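Local coordinates for major royal jelly protein 1 (Apis mellifera, PDB 5YYL) that serves as the most abundant protein of royal jelly, probably feeding honeybee larvae, and binds the sterol 24-methylenecholesterol, at residues H35-F40 against P102-Y107; P66-Q71 against A124-I129; L302-S307 against V322-L327; S382-K387 against D397-I402. All coordinates share one frame; numbering follows the deposited sequence.

Contact 1: residues H35-F40 against P102-Y107; sequences HEWKFF and PLLQPY
W37 meets P102 in two ways at once, by the face of its indole and by its N-H. Over the face, P102 CD lies 3.9 Å from the centroid of the W37 five-membered ring, a CH-pi contact. In the ring plane, W37 NE1 donates to P102 O at 2.7 Å, reaching a lone pair in the carbonyl plane with an N-H...O angle of 160°. The other indole face is taken by F40: with CG anti to the carbonyl carbon (chi1 -74°), its ring lies against the indole, CE1 3.4 Å above the plane and over its centre. L104 continues the apolar row: its CD1 is 3.6 Å from F40 CD1, while its CD2 lies in plane at the phenyl edge and 4.1 Å from W37 CZ2. H35 ND1 stands 3.9 Å from P102 CG. The short strand segments run almost perpendicular, at 94°, so side chains carry the contact in place of a backbone ladder. It joins the outermost strands of two adjacent propeller blades: 33-37, paired with strand 400-406, and 102-106, paired with strand 90-94. I93 touches both W37 and P102, and M80 of strand 75-81 packs on F40 and L104.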
loop_
_atom_site.group_PDB
_atom_site.type_symbol
_atom_site.label_atom_id
_atom_site.label_comp_id
_atom_site.label_asym_id
_atom_site.label_seq_id
_atom_site.Cartn_x
_atom_site.Cartn_y
_atom_site.Cartn_z
ATOM N N HIS A 35 -28.841 -12.764 4.997
ATOM C CA HIS A 35 -29.084 -13.481 6.259
ATOM C C HIS A 35 -30.346 -14.303 6.143
ATOM O O HIS A 35 -31.326 -13.871 5.541
ATOM C CB HIS A 35 -29.244 -12.521 7.434
ATOM C CG HIS A 35 -28.025 -11.704 7.713
ATOM N ND1 HIS A 35 -26.852 -12.250 8.182
ATOM C CD2 HIS A 35 -27.789 -10.380 7.564
ATOM C CE1 HIS A 35 -25.950 -11.294 8.323
ATOM N NE2 HIS A 35 -26.494 -10.148 7.955
ATOM N N GLU A 36 -30.306 -15.494 6.733
ATOM C CA GLU A 36 -31.432 -16.411 6.754
ATOM C C GLU A 36 -31.728 -16.797 8.179
ATOM O O GLU A 36 -30.848 -16.763 9.038
ATOM C CB GLU A 36 -31.090 -17.673 5.989
ATOM C CG GLU A 36 -31.609 -17.693 4.574
ATOM C CD GLU A 36 -31.141 -18.914 3.793
ATOM O OE1 GLU A 36 -30.236 -19.635 4.265
ATOM O OE2 GLU A 36 -31.665 -19.137 2.677
ATOM N N TRP A 37 -32.978 -17.171 8.415
ATOM C CA TRP A 37 -33.382 -17.720 9.686
ATOM C C TRP A 37 -34.400 -18.817 9.488
ATOM O O TRP A 37 -35.264 -18.736 8.609
ATOM C CB TRP A 37 -34.009 -16.663 10.550
ATOM C CG TRP A 37 -33.099 -15.661 11.115
ATOM C CD1 TRP A 37 -32.471 -15.706 12.321
ATOM C CD2 TRP A 37 -32.777 -14.395 10.543
ATOM N NE1 TRP A 37 -31.755 -14.552 12.532
ATOM C CE2 TRP A 37 -31.927 -13.727 11.456
ATOM C CE3 TRP A 37 -33.121 -13.755 9.346
ATOM C CZ2 TRP A 37 -31.416 -12.452 11.206
ATOM C CZ3 TRP A 37 -32.616 -12.487 9.104
ATOM C CH2 TRP A 37 -31.773 -11.850 10.030
ATOM N N LYS A 38 -34.264 -19.853 10.312
ATOM C CA LYS A 38 -35.330 -20.820 10.533
ATOM C C LYS A 38 -36.251 -20.236 11.597
ATOM O O LYS A 38 -37.465 -20.362 11.497
ATOM C CB LYS A 38 -34.761 -22.164 10.973
ATOM C CG LYS A 38 -33.826 -22.772 9.944
ATOM C CD LYS A 38 -33.431 -24.203 10.289
ATOM C CE LYS A 38 -32.939 -24.968 9.066
ATOM N NZ LYS A 38 -33.116 -26.450 9.174
ATOM N N PHE A 39 -35.659 -19.594 12.594
ATOM C CA PHE A 39 -36.404 -18.882 13.613
ATOM C C PHE A 39 -35.466 -17.930 14.331
ATOM O O PHE A 39 -34.252 -18.127 14.339
ATOM C CB PHE A 39 -37.014 -19.849 14.634
ATOM C CG PHE A 39 -36.011 -20.785 15.256
ATOM C CD1 PHE A 39 -35.231 -20.378 16.341
ATOM C CD2 PHE A 39 -35.834 -22.071 14.744
ATOM C CE1 PHE A 39 -34.290 -21.225 16.895
ATOM C CE2 PHE A 39 -34.900 -22.927 15.301
ATOM C CZ PHE A 39 -34.129 -22.505 16.382
ATOM N N PHE A 40 -36.038 -16.917 14.956
ATOM C CA PHE A 40 -35.236 -15.920 15.621
ATOM C C PHE A 40 -34.892 -16.367 17.022
ATOM O O PHE A 40 -35.641 -17.107 17.651
ATOM C CB PHE A 40 -35.936 -14.560 15.623
ATOM C CG PHE A 40 -35.919 -13.902 14.284
ATOM C CD1 PHE A 40 -34.865 -13.064 13.931
ATOM C CD2 PHE A 40 -36.922 -14.167 13.347
ATOM C CE1 PHE A 40 -34.833 -12.468 12.688
ATOM C CE2 PHE A 40 -36.888 -13.578 12.103
ATOM C CZ PHE A 40 -35.844 -12.729 11.773
ATOM N N PRO A 102 -28.575 -16.164 12.631
ATOM C CA PRO A 102 -27.931 -15.118 13.434
ATOM C C PRO A 102 -28.761 -14.692 14.636
ATOM O O PRO A 102 -29.953 -14.443 14.496
ATOM C CB PRO A 102 -27.791 -13.957 12.446
ATOM C CG PRO A 102 -27.709 -14.621 11.128
ATOM C CD PRO A 102 -28.622 -15.808 11.207
ATOM N N LEU A 103 -28.143 -14.640 15.807
ATOM C CA LEU A 103 -28.857 -14.198 16.997
ATOM C C LEU A 103 -29.044 -12.702 16.900
ATOM O O LEU A 103 -28.216 -12.007 16.322
ATOM C CB LEU A 103 -28.101 -14.550 18.288
ATOM C CG LEU A 103 -28.467 -15.867 18.993
ATOM C CD1 LEU A 103 -28.422 -17.086 18.068
ATOM C CD2 LEU A 103 -27.529 -16.008 20.183
ATOM N N LEU A 104 -30.138 -12.233 17.477
ATOM C CA LEU A 104 -30.402 -10.813 17.587
ATOM C C LEU A 104 -29.938 -10.310 18.916
ATOM O O LEU A 104 -29.732 -11.073 19.823
ATOM C CB LEU A 104 -31.897 -10.524 17.454
ATOM C CG LEU A 104 -32.603 -11.044 16.206
ATOM C CD1 LEU A 104 -33.947 -10.349 16.107
ATOM C CD2 LEU A 104 -31.775 -10.813 14.951
ATOM N N GLN A 105 -29.828 -9.002 19.028
ATOM C CA GLN A 105 -29.291 -8.343 20.195
ATOM C C GLN A 105 -30.054 -7.025 20.281
ATOM O O GLN A 105 -30.035 -6.249 19.327
ATOM C CB GLN A 105 -27.793 -8.114 19.988
ATOM C CG GLN A 105 -27.129 -7.108 20.919
ATOM C CD GLN A 105 -25.981 -6.387 20.238
ATOM O OE1 GLN A 105 -25.158 -7.013 19.571
ATOM N NE2 GLN A 105 -25.929 -5.062 20.391
ATOM N N PRO A 106 -30.741 -6.769 21.404
ATOM C CA PRO A 106 -31.561 -5.552 21.539
ATOM C C PRO A 106 -30.809 -4.247 21.365
ATOM O O PRO A 106 -29.691 -4.123 21.849
ATOM C CB PRO A 106 -32.070 -5.646 22.979
ATOM C CG PRO A 106 -32.149 -7.108 23.222
ATOM C CD PRO A 106 -30.950 -7.693 22.534
ATOM N N TYR A 107 -31.426 -3.281 20.698
ATOM C CA TYR A 107 -30.828 -1.952 20.498
ATOM C C TYR A 107 -31.675 -0.914 21.262
ATOM O O TYR A 107 -32.897 -0.987 21.211
ATOM C CB TYR A 107 -30.775 -1.610 18.995
ATOM C CG TYR A 107 -30.091 -0.304 18.652
ATOM C CD1 TYR A 107 -28.731 -0.261 18.429
ATOM C CD2 TYR A 107 -30.814 0.887 18.520
ATOM C CE1 TYR A 107 -28.083 0.924 18.084
ATOM C CE2 TYR A 107 -30.184 2.089 18.202
ATOM C CZ TYR A 107 -28.817 2.092 17.979
ATOM O OH TYR A 107 -28.163 3.255 17.658
#

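Contact 2: residues P66-Q71 against A124-I129; sequences PSDIDQ and ASKLAI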
loop_
_atom_site.group_PDB
_atom_site.type_symbol
_atom_site.label_atom_id
_atom_site.label_comp_id
_atom_site.label_asym_id
_atom_site.label_seq_id
_atom_site.Cartn_x
_atom_site.Cartn_y
_atom_site.Cartn_z
ATOM N N PRO A 66 -40.724 -10.966 12.073
ATOM C CA PRO A 66 -40.061 -9.698 11.798
ATOM C C PRO A 66 -40.975 -8.731 11.060
ATOM O O PRO A 66 -41.712 -9.131 10.176
ATOM C CB PRO A 66 -38.867 -10.114 10.935
ATOM C CG PRO A 66 -39.336 -11.344 10.221
ATOM C CD PRO A 66 -40.409 -11.993 11.060
ATOM N N SER A 67 -40.922 -7.473 11.445
ATOM C CA SER A 67 -41.740 -6.429 10.861
ATOM C C SER A 67 -40.938 -5.593 9.854
ATOM O O SER A 67 -41.401 -5.365 8.742
ATOM C CB SER A 67 -42.298 -5.538 11.970
ATOM O OG SER A 67 -43.105 -4.510 11.435
ATOM N N ASP A 68 -39.756 -5.129 10.257
ATOM C CA ASP A 68 -38.942 -4.243 9.427
ATOM C C ASP A 68 -37.451 -4.559 9.560
ATOM O O ASP A 68 -37.026 -5.184 10.521
ATOM C CB ASP A 68 -39.214 -2.775 9.824
ATOM C CG ASP A 68 -38.864 -1.753 8.713
ATOM O OD1 ASP A 68 -38.505 -2.145 7.594
ATOM O OD2 ASP A 68 -38.961 -0.531 8.950
ATOM N N ILE A 69 -36.678 -4.150 8.555
ATOM C CA ILE A 69 -35.217 -4.190 8.593
ATOM C C ILE A 69 -34.706 -2.826 8.213
ATOM O O ILE A 69 -35.418 -2.040 7.583
ATOM C CB ILE A 69 -34.611 -5.238 7.629
ATOM C CG1 ILE A 69 -35.014 -4.985 6.169
ATOM C CG2 ILE A 69 -35.051 -6.635 8.041
ATOM C CD1 ILE A 69 -34.349 -5.896 5.156
ATOM N N ASP A 70 -33.479 -2.541 8.610
ATOM C CA ASP A 70 -32.748 -1.406 8.065
ATOM C C ASP A 70 -31.249 -1.657 8.256
ATOM O O ASP A 70 -30.855 -2.734 8.698
ATOM C CB ASP A 70 -33.233 -0.088 8.682
ATOM C CG ASP A 70 -33.108 1.095 7.716
ATOM O OD1 ASP A 70 -31.976 1.284 7.165
ATOM O OD2 ASP A 70 -34.113 1.844 7.533
ATOM N N GLN A 71 -30.416 -0.690 7.896
ATOM C CA GLN A 71 -28.983 -0.900 7.844
ATOM C C GLN A 71 -28.297 0.428 8.019
ATOM O O GLN A 71 -28.689 1.403 7.374
ATOM C CB GLN A 71 -28.614 -1.521 6.494
ATOM C CG GLN A 71 -27.124 -1.749 6.262
ATOM C CD GLN A 71 -26.358 -0.517 5.800
ATOM O OE1 GLN A 71 -26.881 0.308 5.054
ATOM N NE2 GLN A 71 -25.117 -0.388 6.242
ATOM N N ALA A 124 -41.722 -2.016 17.847
ATOM C CA ALA A 124 -41.098 -1.289 16.739
ATOM C C ALA A 124 -41.643 -1.824 15.414
ATOM O O ALA A 124 -41.176 -2.827 14.877
ATOM C CB ALA A 124 -39.582 -1.423 16.791
ATOM N N SER A 125 -42.674 -1.160 14.918
ATOM C CA SER A 125 -43.377 -1.582 13.726
ATOM C C SER A 125 -42.525 -1.319 12.479
ATOM O O SER A 125 -42.418 -2.186 11.617
ATOM C CB SER A 125 -44.707 -0.830 13.642
ATOM O OG SER A 125 -45.505 -1.325 12.593
ATOM N N LYS A 126 -41.904 -0.135 12.416
ATOM C CA LYS A 126 -41.151 0.312 11.244
ATOM C C LYS A 126 -39.980 1.209 11.635
ATOM O O LYS A 126 -40.013 1.847 12.678
ATOM C CB LYS A 126 -42.084 1.073 10.302
ATOM C CG LYS A 126 -42.265 0.460 8.921
ATOM C CD LYS A 126 -43.063 -0.834 8.955
ATOM C CE LYS A 126 -42.882 -1.627 7.654
ATOM N NZ LYS A 126 -43.322 -3.042 7.826
ATOM N N LEU A 127 -38.969 1.263 10.774
ATOM C CA LEU A 127 -37.761 2.053 10.987
ATOM C C LEU A 127 -37.465 2.935 9.782
ATOM O O LEU A 127 -37.957 2.709 8.686
ATOM C CB LEU A 127 -36.559 1.155 11.245
ATOM C CG LEU A 127 -36.664 0.129 12.372
ATOM C CD1 LEU A 127 -35.431 -0.782 12.362
ATOM C CD2 LEU A 127 -36.834 0.789 13.741
ATOM N N ALA A 128 -36.655 3.953 10.017
ATOM C CA ALA A 128 -36.227 4.871 8.976
ATOM C C ALA A 128 -34.948 5.564 9.408
ATOM O O ALA A 128 -34.834 5.975 10.564
ATOM C CB ALA A 128 -37.299 5.895 8.705
ATOM N N ILE A 129 -34.002 5.703 8.482
ATOM C CA ILE A 129 -32.748 6.385 8.742
ATOM C C ILE A 129 -32.640 7.599 7.812
ATOM O O ILE A 129 -32.878 7.504 6.609
ATOM C CB ILE A 129 -31.563 5.424 8.602
ATOM C CG1 ILE A 129 -31.874 4.114 9.356
ATOM C CG2 ILE A 129 -30.306 6.094 9.116
ATOM C CD1 ILE A 129 -30.686 3.233 9.730
#
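K126 passes along the D68 carboxylate across the innermost strands of two neighbouring blades in a six-bladed beta-propeller. The segments run nearly parallel, at 15°, with axes 5.6 Å apart, yet no backbone-to-backbone hydrogen bond links them; side chains bridge the seam. Followed outward, the lysine first runs alongside D68 OD2: CB and CG both lie beside this oxygen, CG at 3.4 Å, and CD is still near it. A bend at chi2 (70°) turns the chain back along the neighbouring strand, and CE comes within van der Waals range of both D68 CG and S67 O, to one side of them. The ammonium then donates from NZ to S67 O at 3.2 Å, approaching from above the carbonyl plane.

D68 itself reaches across, with CG anti to its backbone N. Its OD2 accepts L127 N at 2.6 Å on the anti lone pair, the N-H...O angle being 159°. This carboxylate oxygen thus takes the place that a main-chain acceptor would occupy in a sheet.

Further along, D70 is buried and doubly paired: K358 and K360, from innermost strand 353-361 of the closing blade, form salt bridges to OD2 and OD1, which should favour the ionised acid. K358 also bonds to I69 O and L127 O, tying three blades together. D70 OD1 additionally accepts Q71 N at 2.6 Å. Against this carboxylate rests the end of I129, CD1 lying 3.5 Å from D70 OD1 and 3.6 Å from Q71 O.

Contact 3: residues L302-S307 against V322-L327; sequences LDTQSS and VGDSAL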
loop_
_atom_site.group_PDB
_atom_site.type_symbol
_atom_site.label_atom_id
_atom_site.label_comp_id
_atom_site.label_asym_id
_atom_site.label_seq_id
_atom_site.Cartn_x
_atom_site.Cartn_y
_atom_site.Cartn_z
ATOM N N LEU A 302 -52.431 -2.929 -11.027
ATOM C CA LEU A 302 -51.703 -4.213 -10.883
ATOM C C LEU A 302 -52.695 -5.368 -10.925
ATOM O O LEU A 302 -53.874 -5.200 -10.632
ATOM C CB LEU A 302 -50.897 -4.249 -9.571
ATOM C CG LEU A 302 -50.036 -3.023 -9.252
ATOM C CD1 LEU A 302 -49.450 -3.141 -7.859
ATOM C CD2 LEU A 302 -48.944 -2.854 -10.289
ATOM N N ASP A 303 -52.212 -6.549 -11.286
ATOM C CA ASP A 303 -53.044 -7.754 -11.317
ATOM C C ASP A 303 -53.244 -8.354 -9.924
ATOM O O ASP A 303 -54.215 -9.080 -9.710
ATOM C CB ASP A 303 -52.425 -8.802 -12.244
ATOM C CG ASP A 303 -52.423 -8.365 -13.699
ATOM O OD1 ASP A 303 -53.505 -8.026 -14.239
ATOM O OD2 ASP A 303 -51.344 -8.354 -14.317
ATOM N N THR A 304 -52.315 -8.078 -8.998
ATOM C CA THR A 304 -52.408 -8.536 -7.608
ATOM C C THR A 304 -52.139 -7.380 -6.629
ATOM O O THR A 304 -51.860 -6.258 -7.044
ATOM C CB THR A 304 -51.442 -9.719 -7.361
ATOM O OG1 THR A 304 -51.611 -10.222 -6.031
ATOM C CG2 THR A 304 -49.910 -9.333 -7.614
ATOM N N GLN A 305 -52.238 -7.670 -5.339
ATOM C CA GLN A 305 -51.973 -6.682 -4.299
ATOM C C GLN A 305 -50.478 -6.382 -4.182
ATOM O O GLN A 305 -49.660 -7.256 -4.369
ATOM C CB GLN A 305 -52.538 -7.149 -2.948
ATOM C CG GLN A 305 -54.056 -7.341 -2.920
ATOM C CD GLN A 305 -54.533 -8.799 -2.934
ATOM O OE1 GLN A 305 -53.882 -9.691 -3.463
ATOM N NE2 GLN A 305 -55.702 -9.028 -2.366
ATOM N N SER A 306 -50.132 -5.141 -3.880
ATOM C CA SER A 306 -48.753 -4.765 -3.602
ATOM C C SER A 306 -48.500 -4.828 -2.090
ATOM O O SER A 306 -49.418 -4.592 -1.291
ATOM C CB SER A 306 -48.454 -3.365 -4.131
ATOM O OG SER A 306 -49.194 -2.369 -3.427
ATOM N N SER A 307 -47.264 -5.170 -1.710
ATOM C CA SER A 307 -46.854 -5.269 -0.303
ATOM C C SER A 307 -45.988 -4.033 -0.004
ATOM O O SER A 307 -46.396 -2.920 -0.341
ATOM C CB SER A 307 -46.118 -6.592 -0.059
ATOM O OG SER A 307 -44.948 -6.646 -0.832
ATOM N N VAL A 322 -47.910 -9.493 -4.099
ATOM C CA VAL A 322 -48.354 -10.516 -3.137
ATOM C C VAL A 322 -48.716 -11.859 -3.781
ATOM O O VAL A 322 -48.274 -12.917 -3.339
ATOM C CB VAL A 322 -49.585 -10.021 -2.319
ATOM C CG1 VAL A 322 -50.117 -11.125 -1.405
ATOM C CG2 VAL A 322 -49.242 -8.804 -1.469
ATOM N N GLY A 323 -49.532 -11.814 -4.818
ATOM C CA GLY A 323 -50.017 -13.035 -5.455
ATOM C C GLY A 323 -48.907 -13.811 -6.128
ATOM O O GLY A 323 -48.716 -15.001 -5.851
ATOM N N ASP A 324 -48.145 -13.110 -6.971
ATOM C CA ASP A 324 -47.081 -13.719 -7.763
ATOM C C ASP A 324 -45.831 -14.072 -6.934
ATOM O O ASP A 324 -44.991 -14.850 -7.393
ATOM C CB ASP A 324 -46.695 -12.795 -8.938
ATOM C CG ASP A 324 -47.926 -12.301 -9.754
ATOM O OD1 ASP A 324 -49.022 -12.910 -9.637
ATOM O OD2 ASP A 324 -47.804 -11.290 -10.494
ATOM N N SER A 325 -45.733 -13.539 -5.708
ATOM C CA SER A 325 -44.551 -13.681 -4.850
ATOM C C SER A 325 -43.335 -13.191 -5.631
ATOM O O SER A 325 -42.381 -13.919 -5.896
ATOM C CB SER A 325 -44.414 -15.105 -4.287
ATOM O OG SER A 325 -43.808 -15.978 -5.203
ATOM N N ALA A 326 -43.432 -11.926 -6.013
ATOM C CA ALA A 326 -42.494 -11.297 -6.919
ATOM C C ALA A 326 -42.197 -9.896 -6.469
ATOM O O ALA A 326 -42.828 -9.365 -5.541
ATOM C CB ALA A 326 -43.072 -11.265 -8.314
ATOM N N LEU A 327 -41.194 -9.322 -7.118
ATOM C CA LEU A 327 -40.817 -7.939 -6.923
ATOM C C LEU A 327 -41.027 -7.254 -8.253
ATOM O O LEU A 327 -40.582 -7.748 -9.277
ATOM C CB LEU A 327 -39.353 -7.862 -6.487
ATOM C CG LEU A 327 -38.696 -6.478 -6.344
ATOM C CD1 LEU A 327 -39.518 -5.563 -5.450
ATOM C CD2 LEU A 327 -37.267 -6.640 -5.857
#
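V322 lays its CG2 branch over the main chain of Q305, 3.3 Å from Q305 O, and reaches on to S307, whose CB is 4.1 Å from that methyl. The Q305 CB also touches V322 CG2, at 4.0 Å. With chi1 at 175°, CG2 stands beside the valine's own N, so methyl and N-H converge on one carbonyl: V322 N donates to Q305 O at 2.9 Å and 166°. This bond extends the antiparallel pairing of strands 306-311 and 316-321, in which S307 pairs with G320, past the ends of both.

One residue further, the partner changes from backbone to side chain. T304 OG1 accepts G323 N at 2.9 Å, a more bent bond (133°), and approaches G323 CA to 3.3 Å where the glycine carries no side chain. The threonine methyl packs by the same peptide, with CG2 4.1 Å from D324 OD2. T304 OG1 also makes a weak bond to Q305 OE1, while the amide nitrogen of Q305 is held by F237 O and K239 O. M240 and I242 of strand 239-242 pack on V322.

Beyond D324 the chain reverses, S325 and A326 both facing L321. That G1 beta bulge closes the hairpin of strands 316-321 and 326-331, the middle pair of a four-stranded antiparallel blade in this beta-propeller, with the turn folded against the lead-in to the blade's innermost strand.

Contact 4: residues S382-K387 against D397-I402; sequences SNKMQK and DVNFRI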
loop_
_atom_site.group_PDB
_atom_site.type_symbol
_atom_site.label_atom_id
_atom_site.label_comp_id
_atom_site.label_asym_id
_atom_site.label_seq_id
_atom_site.Cartn_x
_atom_site.Cartn_y
_atom_site.Cartn_z
ATOM N N SER A 382 -38.142 -10.726 3.505
ATOM C CA SER A 382 -39.157 -11.583 2.985
ATOM C C SER A 382 -39.388 -12.675 4.017
ATOM O O SER A 382 -38.781 -13.753 3.981
ATOM C CB SER A 382 -38.661 -12.135 1.676
ATOM O OG SER A 382 -39.351 -13.293 1.342
ATOM N N ASN A 383 -40.232 -12.346 4.994
ATOM C CA ASN A 383 -40.854 -13.331 5.868
ATOM C C ASN A 383 -41.907 -14.129 5.092
ATOM O O ASN A 383 -41.983 -14.039 3.856
ATOM C CB ASN A 383 -41.413 -12.680 7.145
ATOM C CG ASN A 383 -42.483 -11.623 6.891
ATOM O OD1 ASN A 383 -43.372 -11.765 6.034
ATOM N ND2 ASN A 383 -42.415 -10.549 7.681
ATOM N N LYS A 384 -42.681 -14.949 5.800
ATOM C CA LYS A 384 -43.788 -15.681 5.206
ATOM C C LYS A 384 -45.058 -15.394 6.007
ATOM O O LYS A 384 -45.554 -16.258 6.746
ATOM C CB LYS A 384 -43.449 -17.169 5.177
ATOM C CG LYS A 384 -42.294 -17.485 4.238
ATOM C CD LYS A 384 -42.353 -18.886 3.630
ATOM C CE LYS A 384 -41.681 -19.935 4.488
ATOM N NZ LYS A 384 -41.396 -21.140 3.669
ATOM N N MET A 385 -45.568 -14.162 5.853
ATOM C CA MET A 385 -46.803 -13.701 6.525
ATOM C C MET A 385 -47.986 -14.644 6.317
ATOM O O MET A 385 -48.812 -14.789 7.215
ATOM C CB MET A 385 -47.199 -12.280 6.078
ATOM C CG MET A 385 -48.462 -11.756 6.767
ATOM S SD MET A 385 -48.724 -9.971 6.771
ATOM C CE MET A 385 -47.822 -9.471 8.239
ATOM N N GLN A 386 -48.060 -15.278 5.147
ATOM C CA GLN A 386 -49.082 -16.297 4.908
ATOM C C GLN A 386 -49.060 -17.431 5.953
ATOM O O GLN A 386 -50.125 -17.922 6.347
ATOM C CB GLN A 386 -49.039 -16.830 3.475
ATOM C CG GLN A 386 -48.087 -17.976 3.199
ATOM C CD GLN A 386 -46.651 -17.600 3.385
ATOM O OE1 GLN A 386 -46.293 -16.428 3.409
ATOM N NE2 GLN A 386 -45.812 -18.599 3.506
ATOM N N LYS A 387 -47.872 -17.812 6.414
ATOM C CA LYS A 387 -47.745 -18.829 7.469
ATOM C C LYS A 387 -47.985 -18.298 8.901
ATOM O O LYS A 387 -48.319 -19.090 9.785
ATOM C CB LYS A 387 -46.380 -19.545 7.385
ATOM C CG LYS A 387 -46.160 -20.337 6.087
ATOM C CD LYS A 387 -46.472 -21.826 6.193
ATOM N N ASP A 397 -37.562 -25.573 8.410
ATOM C CA ASP A 397 -37.295 -24.885 7.142
ATOM C C ASP A 397 -36.893 -23.423 7.372
ATOM O O ASP A 397 -37.063 -22.875 8.462
ATOM C CB ASP A 397 -38.531 -24.946 6.232
ATOM C CG ASP A 397 -38.869 -26.358 5.798
ATOM O OD2 ASP A 397 -38.071 -26.943 5.035
ATOM N N VAL A 398 -36.381 -22.805 6.309
ATOM C CA VAL A 398 -35.978 -21.402 6.320
ATOM C C VAL A 398 -37.225 -20.551 6.077
ATOM O O VAL A 398 -37.958 -20.773 5.100
ATOM C CB VAL A 398 -34.962 -21.061 5.215
ATOM C CG1 VAL A 398 -34.428 -19.644 5.416
ATOM C CG2 VAL A 398 -33.811 -22.059 5.191
ATOM N N ASN A 399 -37.435 -19.573 6.956
ATOM C CA ASN A 399 -38.678 -18.815 6.995
ATOM C C ASN A 399 -38.524 -17.323 6.743
ATOM O O ASN A 399 -39.384 -16.722 6.101
ATOM C CB ASN A 399 -39.351 -19.049 8.343
ATOM C CG ASN A 399 -39.730 -20.497 8.550
ATOM O OD1 ASN A 399 -40.292 -21.142 7.650
ATOM N ND2 ASN A 399 -39.415 -21.025 9.731
ATOM N N PHE A 400 -37.441 -16.737 7.243
ATOM C CA PHE A 400 -37.228 -15.318 7.197
ATOM C C PHE A 400 -35.895 -15.042 6.530
ATOM O O PHE A 400 -34.878 -15.618 6.912
ATOM C CB PHE A 400 -37.248 -14.776 8.629
ATOM C CG PHE A 400 -38.373 -15.331 9.461
ATOM C CD1 PHE A 400 -39.661 -14.860 9.305
ATOM C CD2 PHE A 400 -38.144 -16.345 10.381
ATOM C CE1 PHE A 400 -40.702 -15.386 10.052
ATOM C CE2 PHE A 400 -39.187 -16.870 11.140
ATOM C CZ PHE A 400 -40.464 -16.381 10.985
ATOM N N ARG A 401 -35.899 -14.157 5.533
ATOM C CA ARG A 401 -34.728 -13.903 4.694
ATOM C C ARG A 401 -34.495 -12.426 4.494
ATOM O O ARG A 401 -35.427 -11.691 4.239
ATOM C CB ARG A 401 -34.943 -14.534 3.329
ATOM C CG ARG A 401 -35.181 -16.034 3.351
ATOM C CD ARG A 401 -35.216 -16.558 1.934
ATOM N NE ARG A 401 -35.198 -18.012 1.874
ATOM C CZ ARG A 401 -36.222 -18.804 2.172
ATOM N NH1 ARG A 401 -37.390 -18.302 2.591
ATOM N NH2 ARG A 401 -36.066 -20.121 2.064
ATOM N N ILE A 402 -33.248 -11.990 4.609
ATOM C CA ILE A 402 -32.858 -10.666 4.136
ATOM C C ILE A 402 -32.065 -10.882 2.855
ATOM O O ILE A 402 -30.959 -11.393 2.895
ATOM C CB ILE A 402 -32.006 -9.903 5.156
ATOM C CG1 ILE A 402 -32.835 -9.614 6.416
ATOM C CG2 ILE A 402 -31.466 -8.619 4.528
ATOM C CD1 ILE A 402 -32.061 -8.949 7.549
HETATM O O HOH W 1 -38.636 -21.616 2.535
#
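V398 O, K384 NZ and R401 NH2 all grip one water, which donates to the carbonyl at 2.8 Å and accepts from both cationic groups at 3.0 Å. The site lies in the closing blade of the propeller, where strand 373-383 runs antiparallel to strand 400-406. Two positive groups directed at one water would be expected to polarise it toward donation to V398 O. The water is in plane at the guanidinium edge of R401, and V398 CG1 sits over one face of that group, toward its rim.

K384 gets there by crossing N399 at about a right angle. Its CG lies 3.5 Å from N399 O, a bend at chi3 (-88°) redirects the chain, and CE then passes N399 OD1 at 3.7 Å. The amide nitrogen of N399 serves another partner, K38 O.

Between the backbones, S382 N donates to R401 O at 3.0 Å. The return bond, R401 N to S382 O, is long at 3.3 Å, and the bridge between these residues is a loose one. S382 OG turns to T350 O. On the other edge of strand 400-406, N399 and F400 both face W37 of strand 33-37, a classic beta bulge. The F400 ring has N399 CB over one face, whereas N383 comes in plane at its edge, N383 CB standing 3.5 Å from F400 CD1.

Overall arrangement
Contacts 1 and 4 share the closing blade: W37 of contact 1 pairs with the bulge of contact 4, so the N-terminal strand completes a sheet built otherwise from the C-terminal part of the chain. Contact 2, centred about 6 Å from the middle of the chain, is the most central and the most polar, with buried acids; contacts 3 and 4 are also buried though farther out, and contact 1 partly so. Contacts 1 and 2 join neighbouring blades through side chains, aromatic outside and charged inside, whereas 3 and 4 combine backbone bonds with a side-chain hydroxyl in 3 and a bridging water in 4. P66 links contacts 1, 2 and 4, touching F40 and F400.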